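Local coordinates for protein phospholipase C-beta (PLC-beta) (Sepia officinalis, PDB 3QR0) that belongs to the phospholipase C-beta family, joining PH, EF-hand-like, TIM-barrel X and Y and C2 domains, and carries a calcium ion, at residues A[436-445]-A[457-468]. Numbering follows the deposited sequence.
Sequences FGELLLDKPI and PTPYDLRKKILI
One face of the Phe436 ring takes the CD1 methyl of Ile466 in a CH-pi contact, 3.9 Å from that methyl to the ring centroid and shifted toward the rim, nearest CD1 of Phe436. The two side chains meet at about a right angle. Val397, Ile400 and Ala401 of helix 393-403 also touch the Phe436 side chain. Within 457-468, the Arg463 guanidinium lies with a face over Tyr460 CE1, while its NE bonds in plane to Tyr460 O.

The backbones join at a single bridge, Leu440 with Ile466. Ile466 N donates to Leu439 O at 2.7 Å, and Leu441 N donates to Ile466 O at 3.0 Å, nearly straight (176°). Lys465 bends at chi2 (-68°), which brings its chain alongside Leu439 O and lets NZ bond to Glu438 O at 2.9 Å. Water 1 accepts from the same NZ and donates to Leu440 O. Water 2 links Leu441 O to Ile468 N.

Leu441 CD2 touches Leu462 CD2 at 3.7 Å and also meets Leu467 CG, with the Leu441 and Leu467 side chains side by side. Farther along, Ile445 CD1 reaches Pro457 CB and Asp461 CB, both at 3.8 Å.

Strand 466-469 runs parallel to strand 412-418 in the X half of the TIM barrel. The segment after helix 422-436 pairs with strand 466-469 at that one bridge. Two direct backbone bonds and two waters satisfy polar groups at the join, and the Lys465 ammonium ties the strand's start into the 3-10 turn that follows the helix.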
ATOM      1  N   PHE A 436      -6.808 -23.614 -11.102  1.00 28.71           N
ATOM      2  CA  PHE A 436      -5.410 -23.185 -11.010  1.00 28.38           C
ATOM      3  C   PHE A 436      -4.490 -23.809 -12.047  1.00 29.12           C
ATOM      4  O   PHE A 436      -3.503 -23.185 -12.436  1.00 28.86           O
ATOM      5  CB  PHE A 436      -4.832 -23.482  -9.620  1.00 28.27           C
ATOM      6  CG  PHE A 436      -5.585 -22.842  -8.484  1.00 27.23           C
ATOM      7  CD1 PHE A 436      -6.122 -21.568  -8.602  1.00 26.86           C
ATOM      8  CD2 PHE A 436      -5.731 -23.513  -7.276  1.00 27.54           C
ATOM      9  CE1 PHE A 436      -6.807 -20.985  -7.544  1.00 26.19           C
ATOM     10  CE2 PHE A 436      -6.414 -22.928  -6.211  1.00 26.74           C
ATOM     11  CZ  PHE A 436      -6.954 -21.673  -6.348  1.00 26.02           C
ATOM     12  N   GLY A 437      -4.789 -25.037 -12.468  1.00 29.86           N
ATOM     13  CA  GLY A 437      -3.937 -25.776 -13.403  1.00 30.77           C
ATOM     14  C   GLY A 437      -2.479 -25.821 -12.964  1.00 30.76           C
ATOM     15  O   GLY A 437      -2.169 -26.250 -11.849  1.00 30.62           O
ATOM     16  N   GLU A 438      -1.595 -25.352 -13.843  1.00 30.96           N
ATOM     17  CA  GLU A 438      -0.145 -25.351 -13.612  1.00 31.19           C
ATOM     18  C   GLU A 438       0.294 -24.517 -12.403  1.00 29.96           C
ATOM     19  O   GLU A 438       1.337 -24.792 -11.810  1.00 30.08           O
ATOM     20  CB  GLU A 438       0.574 -24.821 -14.855  1.00 31.80           C
ATOM     21  CG  GLU A 438       2.074 -25.095 -14.867  1.00 34.11           C
ATOM     22  CD  GLU A 438       2.752 -24.550 -16.101  1.00 36.54           C
ATOM     23  OE1 GLU A 438       2.567 -23.352 -16.411  1.00 38.40           O
ATOM     24  OE2 GLU A 438       3.480 -25.320 -16.754  1.00 37.12           O
ATOM     25  N   LEU A 439      -0.494 -23.502 -12.048  1.00 28.84           N
ATOM     26  CA  LEU A 439      -0.189 -22.641 -10.896  1.00 28.09           C
ATOM     27  C   LEU A 439      -0.154 -23.405  -9.572  1.00 28.11           C
ATOM     28  O   LEU A 439       0.538 -23.004  -8.637  1.00 27.58           O
ATOM     29  CB  LEU A 439      -1.214 -21.505 -10.778  1.00 27.23           C
ATOM     30  CG  LEU A 439      -1.429 -20.601 -11.993  1.00 27.23           C
ATOM     31  CD1 LEU A 439      -2.552 -19.605 -11.706  1.00 26.54           C
ATOM     32  CD2 LEU A 439      -0.135 -19.890 -12.382  1.00 26.48           C
ATOM     33  N   LEU A 440      -0.912 -24.491  -9.485  1.00 28.91           N
ATOM     34  CA  LEU A 440      -1.021 -25.248  -8.246  1.00 29.43           C
ATOM     35  C   LEU A 440       0.248 -26.053  -7.972  1.00 30.25           C
ATOM     36  O   LEU A 440       0.664 -26.864  -8.804  1.00 30.40           O
ATOM     37  CB  LEU A 440      -2.223 -26.185  -8.315  1.00 29.81           C
ATOM     38  CG  LEU A 440      -2.589 -26.940  -7.039  1.00 30.21           C
ATOM     39  CD1 LEU A 440      -2.887 -25.973  -5.897  1.00 29.74           C
ATOM     40  CD2 LEU A 440      -3.786 -27.843  -7.314  1.00 31.43           C
ATOM     41  N   LEU A 441       0.856 -25.827  -6.809  1.00 30.33           N
ATOM     42  CA  LEU A 441       2.013 -26.615  -6.386  1.00 31.51           C
ATOM     43  C   LEU A 441       1.509 -27.852  -5.652  1.00 32.61           C
ATOM     44  O   LEU A 441       1.324 -27.838  -4.433  1.00 32.20           O
ATOM     45  CB  LEU A 441       2.957 -25.802  -5.490  1.00 30.73           C
ATOM     46  CG  LEU A 441       4.299 -26.497  -5.219  1.00 31.48           C
ATOM     47  CD1 LEU A 441       5.190 -26.471  -6.463  1.00 31.21           C
ATOM     48  CD2 LEU A 441       5.015 -25.867  -4.036  1.00 30.78           C
ATOM     49  N   ASP A 442       1.288 -28.920  -6.409  1.00 34.38           N
ATOM     50  CA  ASP A 442       0.692 -30.146  -5.871  1.00 35.91           C
ATOM     51  C   ASP A 442       1.735 -31.215  -5.533  1.00 36.80           C
ATOM     52  O   ASP A 442       1.371 -32.328  -5.156  1.00 37.63           O
ATOM     53  CB  ASP A 442      -0.354 -30.705  -6.853  1.00 36.76           C
ATOM     54  CG  ASP A 442       0.243 -31.091  -8.195  1.00 38.77           C
ATOM     55  OD1 ASP A 442       1.449 -30.848  -8.414  1.00 40.07           O
ATOM     56  OD2 ASP A 442      -0.495 -31.635  -9.040  1.00 43.42           O
ATOM     57  N   LYS A 443       3.017 -30.867  -5.665  1.00 37.04           N
ATOM     58  CA  LYS A 443       4.135 -31.786  -5.419  1.00 37.91           C
ATOM     59  C   LYS A 443       5.368 -31.028  -4.916  1.00 37.34           C
ATOM     60  O   LYS A 443       5.561 -29.864  -5.271  1.00 36.79           O
ATOM     61  CB  LYS A 443       4.532 -32.494  -6.713  1.00 38.86           C
ATOM     62  CG  LYS A 443       3.752 -33.760  -7.029  1.00 40.92           C
ATOM     63  CD  LYS A 443       4.395 -34.537  -8.183  1.00 42.57           C
ATOM     64  CE  LYS A 443       5.868 -34.868  -7.907  1.00 43.41           C
ATOM     65  NZ  LYS A 443       6.375 -36.013  -8.714  1.00 45.31           N
ATOM     66  N   PRO A 444       6.229 -31.694  -4.120  1.00 37.50           N
ATOM     67  CA  PRO A 444       7.510 -31.078  -3.748  1.00 37.07           C
ATOM     68  C   PRO A 444       8.393 -30.818  -4.966  1.00 37.08           C
ATOM     69  O   PRO A 444       8.314 -31.555  -5.947  1.00 37.85           O
ATOM     70  CB  PRO A 444       8.160 -32.130  -2.841  1.00 37.74           C
ATOM     71  CG  PRO A 444       7.049 -32.983  -2.367  1.00 38.23           C
ATOM     72  CD  PRO A 444       6.046 -33.005  -3.472  1.00 38.16           C
ATOM     73  N   ILE A 445       9.224 -29.782  -4.900  1.00 36.49           N
ATOM     74  CA  ILE A 445      10.141 -29.448  -5.998  1.00 36.62           C
ATOM     75  C   ILE A 445      11.513 -30.082  -5.784  1.00 37.48           C
ATOM     76  O   ILE A 445      11.820 -30.555  -4.689  1.00 37.30           O
ATOM     77  CB  ILE A 445      10.284 -27.915  -6.193  1.00 35.85           C
ATOM     78  CG1 ILE A 445      10.992 -27.251  -5.003  1.00 35.27           C
ATOM     79  CG2 ILE A 445       8.913 -27.290  -6.415  1.00 34.52           C
ATOM     80  CD1 ILE A 445      11.399 -25.824  -5.272  1.00 34.17           C
ATOM     81  N   PRO A 457      11.661 -24.204   0.310  1.00 25.06           N
ATOM     82  CA  PRO A 457      12.088 -23.508  -0.905  1.00 24.74           C
ATOM     83  C   PRO A 457      12.037 -21.990  -0.743  1.00 23.90           C
ATOM     84  O   PRO A 457      11.497 -21.493   0.246  1.00 22.86           O
ATOM     85  CB  PRO A 457      11.064 -23.958  -1.956  1.00 25.03           C
ATOM     86  CG  PRO A 457      10.467 -25.202  -1.425  1.00 25.68           C
ATOM     87  CD  PRO A 457      10.491 -25.068   0.066  1.00 25.54           C
ATOM     88  N   THR A 458      12.593 -21.272  -1.712  1.00 23.99           N
ATOM     89  CA  THR A 458      12.631 -19.806  -1.677  1.00 23.61           C
ATOM     90  C   THR A 458      11.445 -19.235  -2.444  1.00 23.23           C
ATOM     91  O   THR A 458      10.872 -19.921  -3.290  1.00 24.00           O
ATOM     92  CB  THR A 458      13.922 -19.260  -2.311  1.00 23.72           C
ATOM     93  OG1 THR A 458      13.846 -19.379  -3.739  1.00 24.37           O
ATOM     94  CG2 THR A 458      15.154 -20.027  -1.799  1.00 24.49           C
ATOM     95  N   PRO A 459      11.071 -17.977  -2.166  1.00 22.67           N
ATOM     96  CA  PRO A 459      10.010 -17.390  -2.981  1.00 22.80           C
ATOM     97  C   PRO A 459      10.341 -17.430  -4.479  1.00 23.32           C
ATOM     98  O   PRO A 459       9.449 -17.645  -5.306  1.00 23.09           O
ATOM     99  CB  PRO A 459       9.926 -15.945  -2.469  1.00 22.24           C
ATOM    100  CG  PRO A 459      10.452 -15.999  -1.073  1.00 22.13           C
ATOM    101  CD  PRO A 459      11.509 -17.070  -1.086  1.00 22.17           C
ATOM    102  N   TYR A 460      11.617 -17.250  -4.809  1.00 24.21           N
ATOM    103  CA  TYR A 460      12.077 -17.294  -6.194  1.00 25.24           C
ATOM    104  C   TYR A 460      11.816 -18.670  -6.829  1.00 25.89           C
ATOM    105  O   TYR A 460      11.391 -18.756  -7.983  1.00 25.85           O
ATOM    106  CB  TYR A 460      13.565 -16.936  -6.270  1.00 25.77           C
ATOM    107  CG  TYR A 460      14.058 -16.687  -7.676  1.00 27.56           C
ATOM    108  CD1 TYR A 460      13.846 -15.459  -8.300  1.00 29.15           C
ATOM    109  CD2 TYR A 460      14.727 -17.674  -8.382  1.00 30.69           C
ATOM    110  CE1 TYR A 460      14.293 -15.226  -9.597  1.00 30.69           C
ATOM    111  CE2 TYR A 460      15.182 -17.447  -9.680  1.00 32.10           C
ATOM    112  CZ  TYR A 460      14.955 -16.221 -10.275  1.00 31.41           C
ATOM    113  OH  TYR A 460      15.397 -15.992 -11.557  1.00 34.93           O
ATOM    114  N   ASP A 461      12.047 -19.737  -6.065  1.00 26.34           N
ATOM    115  CA  ASP A 461      11.785 -21.098  -6.546  1.00 27.18           C
ATOM    116  C   ASP A 461      10.316 -21.288  -6.887  1.00 26.82           C
ATOM    117  O   ASP A 461       9.986 -22.073  -7.770  1.00 26.88           O
ATOM    118  CB  ASP A 461      12.148 -22.152  -5.489  1.00 27.75           C
ATOM    119  CG  ASP A 461      13.630 -22.219  -5.198  1.00 29.26           C
ATOM    120  OD1 ASP A 461      14.445 -21.858  -6.079  1.00 30.62           O
ATOM    121  OD2 ASP A 461      13.973 -22.651  -4.070  1.00 30.82           O
ATOM    122  N   LEU A 462       9.444 -20.572  -6.175  1.00 25.77           N
ATOM    123  CA  LEU A 462       8.010 -20.810  -6.237  1.00 25.59           C
ATOM    124  C   LEU A 462       7.221 -19.667  -6.880  1.00 24.98           C
ATOM    125  O   LEU A 462       6.034 -19.522  -6.627  1.00 24.02           O
ATOM    126  CB  LEU A 462       7.490 -21.085  -4.825  1.00 25.36           C
ATOM    127  CG  LEU A 462       8.046 -22.343  -4.148  1.00 26.06           C
ATOM    128  CD1 LEU A 462       7.447 -22.510  -2.769  1.00 26.30           C
ATOM    129  CD2 LEU A 462       7.780 -23.577  -4.994  1.00 27.46           C
ATOM    130  N   ARG A 463       7.871 -18.881  -7.734  1.00 25.06           N
ATOM    131  CA  ARG A 463       7.180 -17.824  -8.462  1.00 25.11           C
ATOM    132  C   ARG A 463       6.034 -18.413  -9.274  1.00 25.35           C
ATOM    133  O   ARG A 463       6.166 -19.494  -9.852  1.00 25.55           O
ATOM    134  CB  ARG A 463       8.131 -17.079  -9.396  1.00 25.47           C
ATOM    135  CG  ARG A 463       9.051 -16.096  -8.698  1.00 26.02           C
ATOM    136  CD  ARG A 463      10.047 -15.525  -9.691  1.00 27.31           C
ATOM    137  NE  ARG A 463      10.899 -16.587 -10.216  1.00 29.58           N
ATOM    138  CZ  ARG A 463      11.567 -16.538 -11.368  1.00 31.50           C
ATOM    139  NH1 ARG A 463      11.503 -15.470 -12.155  1.00 32.04           N
ATOM    140  NH2 ARG A 463      12.300 -17.576 -11.737  1.00 32.11           N
ATOM    141  N   LYS A 464       4.910 -17.700  -9.293  1.00 25.16           N
ATOM    142  CA  LYS A 464       3.714 -18.113 -10.028  1.00 25.82           C
ATOM    143  C   LYS A 464       3.160 -19.454  -9.544  1.00 25.45           C
ATOM    144  O   LYS A 464       2.587 -20.206 -10.331  1.00 26.14           O
ATOM    145  CB  LYS A 464       3.999 -18.164 -11.537  1.00 26.62           C
ATOM    146  CG  LYS A 464       4.496 -16.837 -12.122  1.00 28.99           C
ATOM    147  CD  LYS A 464       3.394 -16.071 -12.817  1.00 31.44           C
ATOM    148  CE  LYS A 464       3.078 -16.660 -14.187  1.00 33.51           C
ATOM    149  NZ  LYS A 464       1.670 -16.372 -14.591  1.00 35.49           N
ATOM    150  N   LYS A 465       3.324 -19.749  -8.256  1.00 24.57           N
ATOM    151  CA  LYS A 465       2.766 -20.963  -7.666  1.00 24.57           C
ATOM    152  C   LYS A 465       1.819 -20.643  -6.511  1.00 23.87           C
ATOM    153  O   LYS A 465       2.041 -19.693  -5.750  1.00 23.28           O
ATOM    154  CB  LYS A 465       3.874 -21.902  -7.180  1.00 24.99           C
ATOM    155  CG  LYS A 465       4.822 -22.392  -8.277  1.00 26.23           C
ATOM    156  CD  LYS A 465       4.122 -23.320  -9.252  1.00 27.75           C
ATOM    157  CE  LYS A 465       5.026 -23.722 -10.404  1.00 29.71           C
ATOM    158  NZ  LYS A 465       4.228 -24.378 -11.467  1.00 31.10           N
ATOM    159  N   ILE A 466       0.755 -21.438  -6.416  1.00 23.74           N
ATOM    160  CA  ILE A 466      -0.236 -21.342  -5.354  1.00 23.41           C
ATOM    161  C   ILE A 466      -0.052 -22.554  -4.454  1.00 23.76           C
ATOM    162  O   ILE A 466      -0.076 -23.697  -4.929  1.00 23.87           O
ATOM    163  CB  ILE A 466      -1.668 -21.328  -5.927  1.00 23.57           C
ATOM    164  CG1 ILE A 466      -1.915 -20.028  -6.701  1.00 22.98           C
ATOM    165  CG2 ILE A 466      -2.710 -21.486  -4.801  1.00 23.47           C
ATOM    166  CD1 ILE A 466      -3.076 -20.105  -7.680  1.00 22.61           C
ATOM    167  N   LEU A 467       0.179 -22.302  -3.167  1.00 23.48           N
ATOM    168  CA  LEU A 467       0.353 -23.364  -2.183  1.00 24.01           C
ATOM    169  C   LEU A 467      -0.900 -23.506  -1.338  1.00 23.96           C
ATOM    170  O   LEU A 467      -1.549 -22.507  -0.999  1.00 23.37           O
ATOM    171  CB  LEU A 467       1.561 -23.093  -1.283  1.00 24.16           C
ATOM    172  CG  LEU A 467       2.917 -23.318  -1.950  1.00 25.47           C
ATOM    173  CD1 LEU A 467       3.310 -22.095  -2.750  1.00 26.31           C
ATOM    174  CD2 LEU A 467       3.987 -23.651  -0.908  1.00 27.78           C
ATOM    175  N   ILE A 468      -1.236 -24.749  -1.012  1.00 24.40           N
ATOM    176  CA  ILE A 468      -2.417 -25.053  -0.223  1.00 24.86           C
ATOM    177  C   ILE A 468      -2.020 -25.401   1.198  1.00 25.06           C
ATOM    178  O   ILE A 468      -1.251 -26.336   1.418  1.00 25.27           O
ATOM    179  CB  ILE A 468      -3.208 -26.257  -0.787  1.00 25.54           C
ATOM    180  CG1 ILE A 468      -3.542 -26.048  -2.266  1.00 25.99           C
ATOM    181  CG2 ILE A 468      -4.488 -26.467   0.026  1.00 25.68           C
ATOM    182  CD1 ILE A 468      -4.349 -24.803  -2.547  1.00 25.51           C
TER
HETATM  183  O   HOH W   1       3.049 -26.399 -10.028  1.00 37.39           O
HETATM  184  O   HOH W   2       0.504 -26.842  -1.951  1.00 27.47           O